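Local structure of metallopeptidase containing co-catalytic metalloactive site (Shewanella denitrificans OS217, 3B2Y) at residues G124-P127 / N128-F131; F230-F233 / L234-G238; N23-D26 / A27-Q31; G82-G85 / M86-F89; G148-L151 / L152-A155. The protein probably acts as a metal-dependent hydrolase of the peptidase M14 family, with zinc as the expected cofactor and nickel bound at the metal site in this crystal. All coordinates share one frame; numbering follows the deposited sequence.

Contact 1: residues G124-P127 / N128-F131; sequences GENP and NRGF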
loop_
_atom_site.group_PDB
_atom_site.type_symbol
_atom_site.label_atom_id
_atom_site.label_comp_id
_atom_site.label_asym_id
_atom_site.label_seq_id
_atom_site.Cartn_x
_atom_site.Cartn_y
_atom_site.Cartn_z
ATOM N N GLY A 124 -17.446 2.353 -10.321
ATOM C CA GLY A 124 -17.343 3.799 -10.107
ATOM C C GLY A 124 -17.102 4.209 -8.663
ATOM O O GLY A 124 -17.293 5.365 -8.331
ATOM N N GLU A 125 -16.691 3.278 -7.812
ATOM C CA GLU A 125 -16.515 3.574 -6.378
ATOM C C GLU A 125 -15.017 3.682 -6.060
ATOM O O GLU A 125 -14.221 2.912 -6.592
ATOM C CB GLU A 125 -17.091 2.405 -5.511
ATOM C CG GLU A 125 -18.578 1.969 -5.796
ATOM C CD GLU A 125 -18.978 0.647 -5.046
ATOM O OE1 GLU A 125 -18.209 -0.361 -5.106
ATOM O OE2 GLU A 125 -20.037 0.661 -4.356
ATOM N N ASN A 126 -14.686 4.563 -5.121
ATOM C CA ASN A 126 -13.339 4.691 -4.541
ATOM C C ASN A 126 -13.158 3.673 -3.361
ATOM O O ASN A 126 -13.743 3.875 -2.268
ATOM C CB ASN A 126 -13.158 6.089 -4.011
ATOM C CG ASN A 126 -11.737 6.375 -3.529
ATOM O OD1 ASN A 126 -10.941 5.481 -3.250
ATOM N ND2 ASN A 126 -11.411 7.671 -3.466
ATOM N N PRO A 127 -12.367 2.599 -3.557
ATOM C CA PRO A 127 -12.158 1.611 -2.504
ATOM C C PRO A 127 -11.446 2.125 -1.212
ATOM O O PRO A 127 -11.450 1.429 -0.210
ATOM C CB PRO A 127 -11.292 0.551 -3.198
ATOM C CG PRO A 127 -11.618 0.707 -4.649
ATOM C CD PRO A 127 -11.619 2.202 -4.759
ATOM N N ASN A 128 -10.821 3.296 -1.244
ATOM C CA ASN A 128 -10.155 3.797 -0.057
ATOM C C ASN A 128 -10.970 4.834 0.688
ATOM O O ASN A 128 -10.439 5.752 1.309
ATOM C CB ASN A 128 -8.786 4.345 -0.431
ATOM C CG ASN A 128 -7.846 4.406 0.755
ATOM O OD1 ASN A 128 -7.961 3.606 1.697
ATOM N ND2 ASN A 128 -7.035 5.463 0.793
ATOM N N ARG A 129 -12.271 4.739 0.570
ATOM C CA ARG A 129 -13.106 5.670 1.315
ATOM C C ARG A 129 -14.156 4.970 2.135
ATOM O O ARG A 129 -14.499 3.870 1.873
ATOM C CB ARG A 129 -13.797 6.675 0.383
ATOM C CG ARG A 129 -12.851 7.504 -0.426
ATOM C CD ARG A 129 -13.323 8.934 -0.583
ATOM N NE ARG A 129 -12.210 9.825 -0.918
ATOM C CZ ARG A 129 -12.338 10.995 -1.542
ATOM N NH1 ARG A 129 -13.547 11.428 -1.913
ATOM N NH2 ARG A 129 -11.252 11.739 -1.798
ATOM N N GLY A 130 -14.687 5.653 3.127
ATOM C CA GLY A 130 -15.823 5.131 3.857
ATOM C C GLY A 130 -15.553 4.263 5.060
ATOM O O GLY A 130 -16.522 3.659 5.596
ATOM N N PHE A 131 -14.286 4.148 5.500
ATOM C CA PHE A 131 -14.001 3.186 6.577
ATOM C C PHE A 131 -14.162 3.893 7.888
ATOM O O PHE A 131 -13.497 4.919 8.157
ATOM C CB PHE A 131 -12.595 2.601 6.516
ATOM C CG PHE A 131 -12.293 1.788 5.261
ATOM C CD1 PHE A 131 -11.819 2.397 4.106
ATOM C CD2 PHE A 131 -12.480 0.390 5.236
ATOM C CE1 PHE A 131 -11.520 1.616 2.956
ATOM C CE2 PHE A 131 -12.177 -0.367 4.095
ATOM C CZ PHE A 131 -11.733 0.242 2.956
HETATM O O HOH W 1 -14.276 1.347 0.525
#

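Contact 2: residues F230-F233 / L234-G238; sequences FEAF and LVRSG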
loop_
_atom_site.group_PDB
_atom_site.type_symbol
_atom_site.label_atom_id
_atom_site.label_comp_id
_atom_site.label_asym_id
_atom_site.label_seq_id
_atom_site.Cartn_x
_atom_site.Cartn_y
_atom_site.Cartn_z
ATOM N N PHE A 230 -8.640 3.613 4.720
ATOM C CA PHE A 230 -8.358 2.334 5.350
ATOM C C PHE A 230 -7.313 2.510 6.467
ATOM O O PHE A 230 -7.490 2.062 7.569
ATOM C CB PHE A 230 -7.772 1.428 4.272
ATOM C CG PHE A 230 -7.380 0.048 4.731
ATOM C CD1 PHE A 230 -8.320 -0.824 5.159
ATOM C CD2 PHE A 230 -6.061 -0.397 4.588
ATOM C CE1 PHE A 230 -7.967 -2.155 5.552
ATOM C CE2 PHE A 230 -5.687 -1.715 4.920
ATOM C CZ PHE A 230 -6.662 -2.604 5.403
ATOM N N GLU A 231 -6.257 3.241 6.152
ATOM C CA GLU A 231 -5.159 3.483 7.105
ATOM C C GLU A 231 -5.636 4.277 8.330
ATOM O O GLU A 231 -5.229 3.982 9.445
ATOM C CB GLU A 231 -3.938 4.087 6.371
ATOM C CG GLU A 231 -4.190 5.404 5.614
ATOM C CD GLU A 231 -4.695 5.258 4.163
ATOM O OE1 GLU A 231 -5.266 4.216 3.769
ATOM O OE2 GLU A 231 -4.530 6.244 3.416
ATOM N N ALA A 232 -6.446 5.301 8.170
ATOM C CA ALA A 232 -6.925 6.048 9.355
ATOM C C ALA A 232 -7.815 5.169 10.218
ATOM O O ALA A 232 -7.783 5.254 11.458
ATOM C CB ALA A 232 -7.656 7.346 8.965
ATOM N N PHE A 233 -8.659 4.392 9.565
ATOM C CA PHE A 233 -9.480 3.342 10.209
ATOM C C PHE A 233 -8.628 2.398 11.086
ATOM O O PHE A 233 -8.934 2.149 12.252
ATOM C CB PHE A 233 -10.238 2.494 9.154
ATOM C CG PHE A 233 -10.933 1.322 9.740
ATOM C CD1 PHE A 233 -12.102 1.511 10.478
ATOM C CD2 PHE A 233 -10.416 0.003 9.620
ATOM C CE1 PHE A 233 -12.748 0.410 11.082
ATOM C CE2 PHE A 233 -11.057 -1.096 10.229
ATOM C CZ PHE A 233 -12.252 -0.893 10.927
ATOM N N LEU A 234 -7.554 1.875 10.529
ATOM C CA LEU A 234 -6.724 0.968 11.303
ATOM C C LEU A 234 -6.041 1.704 12.511
ATOM O O LEU A 234 -5.867 1.118 13.536
ATOM C CB LEU A 234 -5.742 0.222 10.454
ATOM C CG LEU A 234 -6.229 -0.595 9.290
ATOM C CD1 LEU A 234 -5.049 -1.031 8.485
ATOM C CD2 LEU A 234 -6.965 -1.750 9.875
ATOM N N VAL A 235 -5.691 2.985 12.365
ATOM C CA VAL A 235 -5.153 3.751 13.468
ATOM C C VAL A 235 -6.213 3.945 14.550
ATOM O O VAL A 235 -5.949 3.770 15.747
ATOM C CB VAL A 235 -4.555 5.054 12.940
ATOM C CG1 VAL A 235 -4.177 6.031 14.094
ATOM C CG2 VAL A 235 -3.330 4.676 11.982
ATOM N N ARG A 236 -7.411 4.350 14.169
ATOM C CA ARG A 236 -8.503 4.548 15.165
ATOM C C ARG A 236 -8.761 3.191 15.869
ATOM O O ARG A 236 -9.151 3.126 17.033
ATOM C CB ARG A 236 -9.754 4.980 14.437
ATOM C CG ARG A 236 -9.699 6.357 13.898
ATOM C CD ARG A 236 -11.117 6.857 13.667
ATOM N NE ARG A 236 -11.130 8.135 12.956
ATOM C CZ ARG A 236 -11.192 8.260 11.629
ATOM N NH1 ARG A 236 -11.265 7.181 10.843
ATOM N NH2 ARG A 236 -11.192 9.477 11.096
ATOM N N SER A 237 -8.490 2.121 15.158
ATOM C CA SER A 237 -8.751 0.758 15.648
ATOM C C SER A 237 -7.579 0.231 16.490
ATOM O O SER A 237 -7.646 -0.888 17.005
ATOM C CB SER A 237 -9.023 -0.161 14.469
ATOM O OG SER A 237 -10.222 0.246 13.784
ATOM N N GLY A 238 -6.509 1.029 16.621
ATOM C CA GLY A 238 -5.374 0.690 17.468
ATOM C C GLY A 238 -3.983 0.493 16.854
ATOM O O GLY A 238 -3.017 0.323 17.611
#

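Contact 3: residues N23-D26 / A27-Q31; sequences NDID and AFYAQ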
loop_
_atom_site.group_PDB
_atom_site.type_symbol
_atom_site.label_atom_id
_atom_site.label_comp_id
_atom_site.label_asym_id
_atom_site.label_seq_id
_atom_site.Cartn_x
_atom_site.Cartn_y
_atom_site.Cartn_z
ATOM N N ASN A 23 -0.887 -2.828 -16.263
ATOM C CA ASN A 23 -2.234 -3.331 -16.004
ATOM C C ASN A 23 -2.390 -4.793 -16.382
ATOM O O ASN A 23 -3.526 -5.273 -16.512
ATOM C CB ASN A 23 -3.314 -2.456 -16.657
ATOM C CG ASN A 23 -3.306 -2.565 -18.145
ATOM O OD1 ASN A 23 -2.254 -2.866 -18.722
ATOM N ND2 ASN A 23 -4.447 -2.330 -18.799
ATOM N N ASP A 24 -1.259 -5.495 -16.519
ATOM C CA ASP A 24 -1.278 -6.904 -16.939
ATOM C C ASP A 24 -1.533 -7.718 -15.660
ATOM O O ASP A 24 -0.623 -8.222 -14.976
ATOM C CB ASP A 24 0.000 -7.297 -17.653
ATOM C CG ASP A 24 -0.049 -8.668 -18.211
ATOM O OD1 ASP A 24 -0.983 -9.423 -17.856
ATOM O OD2 ASP A 24 0.832 -8.977 -19.055
ATOM N N ILE A 25 -2.814 -7.819 -15.345
ATOM C CA ILE A 25 -3.222 -8.394 -14.044
ATOM C C ILE A 25 -2.965 -9.913 -13.985
ATOM O O ILE A 25 -2.619 -10.462 -12.945
ATOM C CB ILE A 25 -4.710 -8.036 -13.753
ATOM C CG1 ILE A 25 -5.092 -8.388 -12.324
ATOM C CG2 ILE A 25 -5.647 -8.696 -14.710
ATOM C CD1 ILE A 25 -6.403 -7.693 -11.830
ATOM N N ASP A 26 -3.036 -10.600 -15.132
ATOM C CA ASP A 26 -2.756 -12.027 -15.139
ATOM C C ASP A 26 -1.281 -12.305 -14.846
ATOM O O ASP A 26 -0.966 -13.187 -14.081
ATOM C CB ASP A 26 -3.145 -12.660 -16.488
ATOM C CG ASP A 26 -4.688 -12.709 -16.696
ATOM O OD1 ASP A 26 -5.457 -12.820 -15.702
ATOM O OD2 ASP A 26 -5.126 -12.669 -17.860
ATOM N N ALA A 27 -0.397 -11.512 -15.443
ATOM C CA ALA A 27 1.039 -11.596 -15.183
ATOM C C ALA A 27 1.285 -11.305 -13.722
ATOM O O ALA A 27 2.074 -11.997 -13.095
ATOM C CB ALA A 27 1.811 -10.596 -16.035
ATOM N N PHE A 28 0.630 -10.268 -13.209
ATOM C CA PHE A 28 0.780 -9.922 -11.780
ATOM C C PHE A 28 0.462 -11.110 -10.889
ATOM O O PHE A 28 1.292 -11.520 -10.050
ATOM C CB PHE A 28 -0.101 -8.727 -11.419
ATOM C CG PHE A 28 0.032 -8.298 -9.985
ATOM C CD1 PHE A 28 1.156 -7.657 -9.538
ATOM C CD2 PHE A 28 -0.961 -8.619 -9.083
ATOM C CE1 PHE A 28 1.257 -7.294 -8.230
ATOM C CE2 PHE A 28 -0.881 -8.275 -7.780
ATOM C CZ PHE A 28 0.222 -7.640 -7.328
ATOM N N TYR A 29 -0.720 -11.693 -11.088
ATOM C CA TYR A 29 -1.129 -12.774 -10.213
ATOM C C TYR A 29 -0.157 -13.970 -10.327
ATOM O O TYR A 29 0.174 -14.597 -9.321
ATOM C CB TYR A 29 -2.563 -13.188 -10.528
ATOM C CG TYR A 29 -3.619 -12.338 -9.867
ATOM C CD1 TYR A 29 -3.881 -12.457 -8.507
ATOM C CD2 TYR A 29 -4.429 -11.488 -10.594
ATOM C CE1 TYR A 29 -4.894 -11.704 -7.875
ATOM C CE2 TYR A 29 -5.450 -10.730 -9.951
ATOM C CZ TYR A 29 -5.659 -10.839 -8.612
ATOM O OH TYR A 29 -6.643 -10.060 -8.047
ATOM N N ALA A 30 0.237 -14.303 -11.552
ATOM C CA ALA A 30 1.260 -15.355 -11.821
ATOM C C ALA A 30 2.583 -15.121 -11.105
ATOM O O ALA A 30 3.081 -16.018 -10.414
ATOM C CB ALA A 30 1.473 -15.549 -13.388
ATOM N N GLN A 31 3.138 -13.907 -11.195
ATOM C CA GLN A 31 4.408 -13.621 -10.541
ATOM C C GLN A 31 4.249 -13.658 -9.026
ATOM O O GLN A 31 5.102 -14.210 -8.316
ATOM C CB GLN A 31 4.985 -12.270 -11.034
ATOM C CG GLN A 31 5.500 -12.290 -12.508
#

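Contact 4: residues G82-G85 / M86-F89; sequences GPWG and MLHF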
loop_
_atom_site.group_PDB
_atom_site.type_symbol
_atom_site.label_atom_id
_atom_site.label_comp_id
_atom_site.label_asym_id
_atom_site.label_seq_id
_atom_site.Cartn_x
_atom_site.Cartn_y
_atom_site.Cartn_z
ATOM N N GLY A 82 2.443 0.613 -6.787
ATOM C CA GLY A 82 2.295 -0.032 -5.489
ATOM C C GLY A 82 2.321 -1.570 -5.548
ATOM O O GLY A 82 3.199 -2.209 -4.984
ATOM N N PRO A 83 1.327 -2.175 -6.208
ATOM C CA PRO A 83 1.283 -3.631 -6.231
ATOM C C PRO A 83 2.541 -4.219 -6.901
ATOM O O PRO A 83 3.109 -5.187 -6.386
ATOM C CB PRO A 83 0.005 -3.930 -6.998
ATOM C CG PRO A 83 -0.781 -2.700 -6.843
ATOM C CD PRO A 83 0.178 -1.603 -6.913
ATOM N N TRP A 84 3.038 -3.594 -7.983
ATOM C CA TRP A 84 4.295 -4.081 -8.587
ATOM C C TRP A 84 5.520 -3.831 -7.656
ATOM O O TRP A 84 6.449 -4.635 -7.644
ATOM C CB TRP A 84 4.554 -3.519 -9.999
ATOM C CG TRP A 84 3.562 -3.968 -11.020
ATOM C CD1 TRP A 84 2.535 -3.268 -11.482
ATOM C CD2 TRP A 84 3.535 -5.231 -11.676
ATOM N NE1 TRP A 84 1.839 -3.987 -12.422
ATOM C CE2 TRP A 84 2.445 -5.207 -12.569
ATOM C CE3 TRP A 84 4.329 -6.390 -11.599
ATOM C CZ2 TRP A 84 2.093 -6.305 -13.314
ATOM C CZ3 TRP A 84 4.002 -7.481 -12.381
ATOM C CH2 TRP A 84 2.910 -7.418 -13.263
ATOM N N GLY A 85 5.479 -2.719 -6.900
ATOM C CA GLY A 85 6.464 -2.406 -5.851
ATOM C C GLY A 85 6.514 -3.509 -4.818
ATOM O O GLY A 85 7.604 -3.959 -4.416
HETATM N N MSE A 86 5.348 -4.008 -4.415
HETATM C CA MSE A 86 5.322 -5.115 -3.465
HETATM C C MSE A 86 5.905 -6.397 -4.005
HETATM O O MSE A 86 6.578 -7.125 -3.308
HETATM C CB MSE A 86 3.912 -5.356 -2.953
HETATM C CG MSE A 86 3.935 -6.113 -1.604
HETATM SE SE MSE A 86 2.125 -6.329 -0.924
HETATM C CE MSE A 86 1.638 -4.390 -1.022
ATOM N N LEU A 87 5.606 -6.707 -5.256
ATOM C CA LEU A 87 6.183 -7.863 -5.906
ATOM C C LEU A 87 7.710 -7.788 -5.988
ATOM O O LEU A 87 8.404 -8.808 -5.795
ATOM C CB LEU A 87 5.540 -8.055 -7.274
ATOM C CG LEU A 87 5.784 -9.315 -8.060
ATOM C CD1 LEU A 87 5.589 -10.562 -7.194
ATOM C CD2 LEU A 87 4.785 -9.274 -9.209
ATOM N N HIS A 88 8.245 -6.590 -6.249
ATOM C CA HIS A 88 9.682 -6.342 -6.288
ATOM C C HIS A 88 10.287 -6.578 -4.892
ATOM O O HIS A 88 11.281 -7.282 -4.731
ATOM C CB HIS A 88 9.931 -4.884 -6.765
ATOM C CG HIS A 88 11.372 -4.533 -6.959
ATOM N ND1 HIS A 88 12.112 -3.889 -5.984
ATOM C CD2 HIS A 88 12.216 -4.742 -7.995
ATOM C CE1 HIS A 88 13.348 -3.712 -6.420
ATOM N NE2 HIS A 88 13.439 -4.222 -7.635
ATOM N N PHE A 89 9.562 -6.093 -3.890
ATOM C CA PHE A 89 9.925 -6.225 -2.487
ATOM C C PHE A 89 9.983 -7.701 -2.096
ATOM O O PHE A 89 10.970 -8.143 -1.569
ATOM C CB PHE A 89 8.933 -5.439 -1.659
ATOM C CG PHE A 89 9.100 -5.585 -0.206
ATOM C CD1 PHE A 89 10.214 -5.081 0.408
ATOM C CD2 PHE A 89 8.123 -6.212 0.548
ATOM C CE1 PHE A 89 10.375 -5.223 1.768
ATOM C CE2 PHE A 89 8.272 -6.335 1.918
ATOM C CZ PHE A 89 9.391 -5.842 2.513
#

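Contact 5: residues G148-L151 / L152-A155; sequences GKLL and LEHA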
loop_
_atom_site.group_PDB
_atom_site.type_symbol
_atom_site.label_atom_id
_atom_site.label_comp_id
_atom_site.label_asym_id
_atom_site.label_seq_id
_atom_site.Cartn_x
_atom_site.Cartn_y
_atom_site.Cartn_z
ATOM N N GLY A 148 -14.185 -2.405 -0.064
ATOM C CA GLY A 148 -14.208 -1.956 1.324
ATOM C C GLY A 148 -15.111 -2.770 2.231
ATOM O O GLY A 148 -14.785 -3.071 3.367
ATOM N N LYS A 149 -16.310 -3.057 1.767
ATOM C CA LYS A 149 -17.193 -3.887 2.532
ATOM C C LYS A 149 -16.597 -5.278 2.798
ATOM O O LYS A 149 -16.795 -5.845 3.890
ATOM C CB LYS A 149 -18.536 -4.011 1.830
ATOM C CG LYS A 149 -19.279 -2.698 1.817
ATOM C CD LYS A 149 -20.566 -2.803 0.958
ATOM C CE LYS A 149 -21.400 -1.496 1.124
ATOM N NZ LYS A 149 -20.833 -0.447 0.323
ATOM N N LEU A 150 -15.918 -5.847 1.802
ATOM C CA LEU A 150 -15.339 -7.190 1.948
ATOM C C LEU A 150 -14.184 -7.151 2.940
ATOM O O LEU A 150 -14.013 -8.045 3.737
ATOM C CB LEU A 150 -14.825 -7.724 0.606
ATOM C CG LEU A 150 -15.869 -7.917 -0.515
ATOM C CD1 LEU A 150 -15.169 -8.209 -1.901
ATOM C CD2 LEU A 150 -16.957 -9.050 -0.086
ATOM N N LEU A 151 -13.387 -6.094 2.906
ATOM C CA LEU A 151 -12.377 -5.868 3.940
ATOM C C LEU A 151 -12.930 -5.695 5.345
ATOM O O LEU A 151 -12.420 -6.269 6.300
ATOM C CB LEU A 151 -11.512 -4.641 3.587
ATOM C CG LEU A 151 -10.593 -4.751 2.374
ATOM C CD1 LEU A 151 -9.788 -3.524 2.336
ATOM C CD2 LEU A 151 -9.666 -5.939 2.390
ATOM N N LEU A 152 -14.029 -4.974 5.458
ATOM C CA LEU A 152 -14.687 -4.751 6.738
ATOM C C LEU A 152 -15.288 -6.044 7.331
ATOM O O LEU A 152 -15.412 -6.172 8.568
ATOM C CB LEU A 152 -15.688 -3.596 6.602
ATOM C CG LEU A 152 -15.141 -2.162 6.579
ATOM C CD1 LEU A 152 -16.260 -1.154 6.331
ATOM C CD2 LEU A 152 -14.389 -1.813 7.927
ATOM N N GLU A 153 -15.640 -7.020 6.488
ATOM C CA GLU A 153 -16.077 -8.375 6.915
ATOM C C GLU A 153 -14.941 -9.121 7.627
ATOM O O GLU A 153 -15.206 -10.066 8.337
ATOM C CB GLU A 153 -16.577 -9.220 5.719
ATOM C CG GLU A 153 -17.936 -8.786 5.130
ATOM C CD GLU A 153 -18.556 -9.807 4.113
ATOM O OE1 GLU A 153 -17.790 -10.531 3.416
ATOM O OE2 GLU A 153 -19.820 -9.902 4.026
ATOM N N HIS A 154 -13.700 -8.659 7.437
ATOM C CA HIS A 154 -12.485 -9.248 8.009
ATOM C C HIS A 154 -11.778 -8.204 8.839
ATOM O O HIS A 154 -10.562 -8.237 9.036
ATOM C CB HIS A 154 -11.607 -9.730 6.868
ATOM C CG HIS A 154 -12.246 -10.819 6.082
ATOM N ND1 HIS A 154 -13.007 -10.589 4.948
ATOM C CD2 HIS A 154 -12.309 -12.146 6.313
ATOM C CE1 HIS A 154 -13.469 -11.738 4.497
ATOM N NE2 HIS A 154 -13.040 -12.699 5.292
ATOM N N ALA A 155 -12.546 -7.293 9.408
ATOM C CA ALA A 155 -11.902 -6.172 10.140
ATOM C C ALA A 155 -10.989 -6.670 11.280
ATOM O O ALA A 155 -9.894 -6.165 11.522
ATOM C CB ALA A 155 -12.948 -5.300 10.705
#

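Contact 1: residues G124-P127 / N128-F131
N126 turns its CG beside the carbonyl carbon, opposite the backbone N (chi1 -173°), and R129 carries its CG beside its own backbone N, which brings the amide of one against the alkyl chain of the other across a type I beta turn running from N126 to R129. The backbone closure, R129 N to N126 O, is weak at 3.3 Å. The side chain of N126 adds an Asx turn: N126 OD1 accepts from N128 N at 3.0 Å, and this donor stands 38° out of the amide carbonyl plane. The same oxygen accepts from NE2 of H76, a nickel ligand, making N126 a second-shell residue that probably helps fix the rotation of that imidazole. Asparagine is the right length for both tasks. P127 fits the second position of the turn, where its ring holds phi as needed and no N-H is required.

N126 ND2 touches R129 CG at 3.4 Å and lies over one face of the guanidinium, with the amide and guanidinium planes 28° apart. Both groups are donors, so this is packing and not a bond. N128 points elsewhere: its OD1 receives F230 N at the start of helix 230-236, and its side chain is about 6 Å from the nickel. A water donates to R129 O and, weakly, to P127 O, bridging the turn. Beyond it the F131 ring presents its edge to a backbone oxygen, with CE1 at 3.2 Å from P127 O.

Contact 2: residues F230-F233 / L234-G238
F230 lays one ring face under a methyl of L234, one turn further along the helix: L234 CD1 sits 4.0 Å from the ring centroid, displaced from the ring centre toward CE2 and CZ, in a CH-pi contact. L234 holds its CG beside the backbone N (chi1 -56°), and from there its branches divide, CD1 going to F230 and CD2 resting 3.9 Å from F233 CD2. A branched leucine thus fills the space beside two aromatic rings. The far sides of this group are buried too, since F230 packs on F75 and strand 68-73, and L234 reaches C159 of helix 155-161.

Regular helical bonds run beneath, such as R236 N to A232 O at 2.9 Å. At the last turn F233 O is gripped twice by one residue. S237 OG donates to it at 2.8 Å and S237 N at 2.9 Å, and the two arrive from opposite faces of the carbonyl plane. Serine is short enough to fold back this way, and its OG then stands 3.6 Å above the centre of the F233 ring, covering one face.

R236 is exposed and extends along A232, with A232 CB at 4.1 Å from R236 NH1, and its NH2 bonds the backbone oxygen of D227. On another side E231 comes within about 7 Å of the nickel, so the first turn of helix 230-236 borders the metal site. The helix ends with G238 N bonded to V235 O, G238 taking the positive phi that suits glycine and marks a Schellman motif.

Contact 3: residues N23-D26 / A27-Q31
D24 is the N-cap of helix 25-39, and its carboxylate bends over the first turn to take the A27 N-H on OD1 at 3.2 Å. The bond is fairly straight, 165° at the hydrogen, although the N-H meets the oxygen from well above the carboxylate plane. D24 holds its CG opposite the backbone N (chi1 -174°), placing the carboxylate against A27 CB, 3.5 Å from D24 CG; a small alanine leaves room for it. With an alanine in place of D24, the A27 N-H would probably lose its capping mate and the first turn would be more likely to fray.

D24 O meanwhile accepts from F28 N at 3.0 Å, opening the regular alpha-helical ladder of bonds. The acidic D26, in the same first turn, probably also suits the positive end of the helix dipole. On another flank the buried I25 runs beside Y29: I25 CG1 touches Y29 CE2 at 3.4 Å, so the aliphatic chain meets one side of the phenol ring, at CD2 and CE2. The Y29 hydroxyl is bonded to the backbone oxygen of A53, tying the helix to the neighbouring hairpin, strands 42-49 and 52-58. F28 turns to the interior, where its ring meets W84 edge-to-face.

Contact 4: residues G82-G85 / M86-F89
W84 and L87 make the tight side-chain part of this contact, extending together from the helix, with L87 CD2 3.7 Å from W84 CZ3 and 3.8 Å from W84 CE3. L87 sets its CG opposite the backbone N (chi1 -169°), which carries CD2 to the six-membered ring of the indole; the same methyl also meets Q31 of helix 25-39. The broad indole meets the rings of F18 and F114, and its buried NE1 is satisfied by the backbone oxygen of S22.

Successive backbone bonds, such as M86 N to G82 O at 2.9 Å, hold the spacing along helix 81-92, which crosses between strands 68-73 and 102-106 in a beta-alpha-beta unit. G82 suits its place because a CB would be crowded by the ring of P83. On the sheet side M86, present as selenomethionine, has a flexible unbranched chain that touches I71 and S73 of strand 68-73 and M264 of helix 253-271. F89 touches I71 of the same strand and S261 and I268 of that helix.

H88 takes the partly exposed side, where the contact between the two segments is looser: here it offers mainly its CB, 3.4 Å from G85 O, while its ND1 hydrogen-bonds to S261 OG.

Contact 5: residues G148-L151 / L152-A155
H154 folds its imidazole back onto the helix it follows, and ND1 donates to L150 O at 3.0 Å in a nearly straight bond, 165° at the hydrogen. The oxygen lies at the ring edge, almost in the imidazole plane, and the donor sits nearly on the C=O axis, which probably fixes the ring's rotation. H154 N bonds the next carbonyl, L151 O, at 2.9 Å, but from well above its plane. One residue therefore satisfies two carbonyls at the helix end; E153 N, bonded chiefly to K149 O at 3.1 Å, adds a weak bond to L150 O. Replacing H154 by a leucine would probably leave L150 O with only that weak bond among these contacts and loosen the helix end.

Further out, L152 CG rests 3.4 Å from G148 O; the bare CA of G148 lets the F131 ring come close. At the surface L150 CD2 lies 3.9 Å from E153 OE1, and the extended glutamate suits a solvent-facing position. The buried L151 reaches F75 and F230, while L152 packs on F131 and F233.

A type I beta turn from L152 to A155 joins helices 146-152 and 155-161 here, with H154 at the N-cap position of the second.

Overall arrangement
Contacts 1, 2 and 5 form one touching group: F131 of contact 1 packs against contact 5 through G148 and L152 and against contact 2 through F233, while F230 meets L151. Contacts 3 and 4, with centres about 12 Å apart, form a second group, pairing helices 25-39 and 81-92 through F28, W84 and L87. Contact 4, about 9 Å from the chain's centre, is largely buried and apolar; contact 2 is also buried. Contacts 1, 3 and 5 are partly exposed and rely on side-chain-to-backbone bonds at turns and helix ends, a chemistry contact 2 shares at its own helix end. Contacts 1 and 2 border the metal, whereas 3 and 5 lie away from it.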